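Phage related exonuclease (Haemophilus somnus 129PT, PDB 3K93) probably hydrolyses DNA as a phage-type, metal-dependent exonuclease, and binds a sodium ion. Local coordinates at residues S172-L176 and I177-E181. Residues are numbered along the deposited sequence; the frame is centred on the assembly and turned at random.
Sequences SDFKL and IDLVE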
# COMPACT_ATOMS: atom_id res chain seq x y z
N SER A 172 13.25 -18.18 0.89
CA SER A 172 14.39 -18.76 1.61
C SER A 172 14.04 -20.10 2.30
O SER A 172 13.18 -20.15 3.18
CB SER A 172 14.92 -17.77 2.65
OG SER A 172 15.95 -18.32 3.45
N ASP A 173 14.71 -21.17 1.87
CA ASP A 173 14.74 -22.45 2.59
C ASP A 173 15.21 -22.26 4.00
O ASP A 173 14.67 -22.87 4.91
CB ASP A 173 15.73 -23.41 1.93
CG ASP A 173 15.22 -23.98 0.63
OD1 ASP A 173 14.08 -23.68 0.19
OD2 ASP A 173 15.99 -24.75 0.02
N PHE A 174 16.23 -21.45 4.19
CA PHE A 174 16.79 -21.25 5.53
C PHE A 174 15.75 -20.66 6.47
O PHE A 174 15.54 -21.18 7.57
CB PHE A 174 18.02 -20.35 5.45
CG PHE A 174 18.61 -20.03 6.76
CD1 PHE A 174 19.28 -21.00 7.48
CD2 PHE A 174 18.54 -18.75 7.27
CE1 PHE A 174 19.84 -20.72 8.69
CE2 PHE A 174 19.11 -18.47 8.52
CZ PHE A 174 19.76 -19.45 9.21
N LYS A 175 15.08 -19.62 6.02
CA LYS A 175 14.07 -18.95 6.85
C LYS A 175 12.76 -19.73 7.02
O LYS A 175 12.23 -19.81 8.11
CB LYS A 175 13.80 -17.54 6.34
CG LYS A 175 15.01 -16.61 6.53
CD LYS A 175 14.95 -15.39 5.65
CE LYS A 175 14.13 -14.33 6.26
NZ LYS A 175 14.12 -13.17 5.33
N LEU A 176 12.24 -20.30 5.92
CA LEU A 176 10.95 -20.92 5.91
C LEU A 176 10.91 -22.37 6.44
O LEU A 176 9.83 -22.86 6.78
CB LEU A 176 10.37 -20.88 4.49
CG LEU A 176 10.15 -19.49 3.89
CD1 LEU A 176 9.64 -19.60 2.48
CD2 LEU A 176 9.20 -18.66 4.75
N ILE A 177 12.08 -23.03 6.49
CA ILE A 177 12.24 -24.39 7.02
C ILE A 177 13.26 -24.49 8.19
O ILE A 177 12.89 -24.81 9.33
CB ILE A 177 12.69 -25.38 5.92
CG1 ILE A 177 11.72 -25.37 4.72
CG2 ILE A 177 12.84 -26.82 6.53
CD1 ILE A 177 12.16 -26.39 3.60
N ASP A 178 14.53 -24.24 7.93
CA ASP A 178 15.58 -24.50 8.94
C ASP A 178 15.37 -23.77 10.27
O ASP A 178 15.42 -24.38 11.35
CB ASP A 178 16.97 -24.11 8.41
CG ASP A 178 17.34 -24.86 7.12
OD1 ASP A 178 16.56 -25.71 6.65
OD2 ASP A 178 18.41 -24.56 6.57
N LEU A 179 15.13 -22.47 10.20
CA LEU A 179 14.89 -21.69 11.41
C LEU A 179 13.64 -22.13 12.16
O LEU A 179 13.60 -21.99 13.36
CB LEU A 179 14.74 -20.21 11.07
CG LEU A 179 15.96 -19.46 10.59
CD1 LEU A 179 15.53 -17.98 10.37
CD2 LEU A 179 17.17 -19.62 11.58
N VAL A 180 12.64 -22.66 11.46
CA VAL A 180 11.39 -23.06 12.08
C VAL A 180 11.55 -24.40 12.84
O VAL A 180 11.07 -24.56 13.96
CB VAL A 180 10.26 -23.18 11.05
CG1 VAL A 180 8.95 -23.69 11.70
CG2 VAL A 180 10.04 -21.82 10.30
N GLU A 181 12.27 -25.32 12.23
CA GLU A 181 12.57 -26.61 12.83
C GLU A 181 13.44 -26.54 14.08
O GLU A 181 13.45 -27.47 14.85
CB GLU A 181 13.27 -27.49 11.80
CG GLU A 181 12.34 -27.99 10.76
CD GLU A 181 13.02 -28.85 9.69
OE1 GLU A 181 14.26 -28.90 9.65
OE2 GLU A 181 12.28 -29.46 8.88
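D173 O takes two backbone donors at the start of helix 173-181: I177 N at 3.0 Å and, more weakly, D178 N at 3.3 Å. The second bond, like the 3.0 Å one from L179 N to F174 O, spans five residues, so the helix widens here into a pi-type turn. S172 is the N-cap; its OG accepts from K175 N at 3.0 Å. With chi1 at 177°, CG of F174 stands opposite the backbone N and beside the carbonyl carbon, laying the ring toward L179. L179 CG sits over one face of the F174 ring, 4.2 Å from its centroid, in a CH-pi contact, and L179 CD2 meets F174 CZ. D178 OD2 reaches the ring at its edge, 3.8 Å from F174 CD1, with the carboxylate turned 89° to the ring plane. K175 runs alongside L179 and bends at chi3; its NZ forms a salt bridge with E56 of the second subunit, where F50 packs on L179. The helix lies in the link between strands 152-158 and 189-195 of the mixed sheet, and buried L176 packs it on the loops carrying W116 and T162. One turn on, V180 CG2 rests 3.7 Å from L176 O.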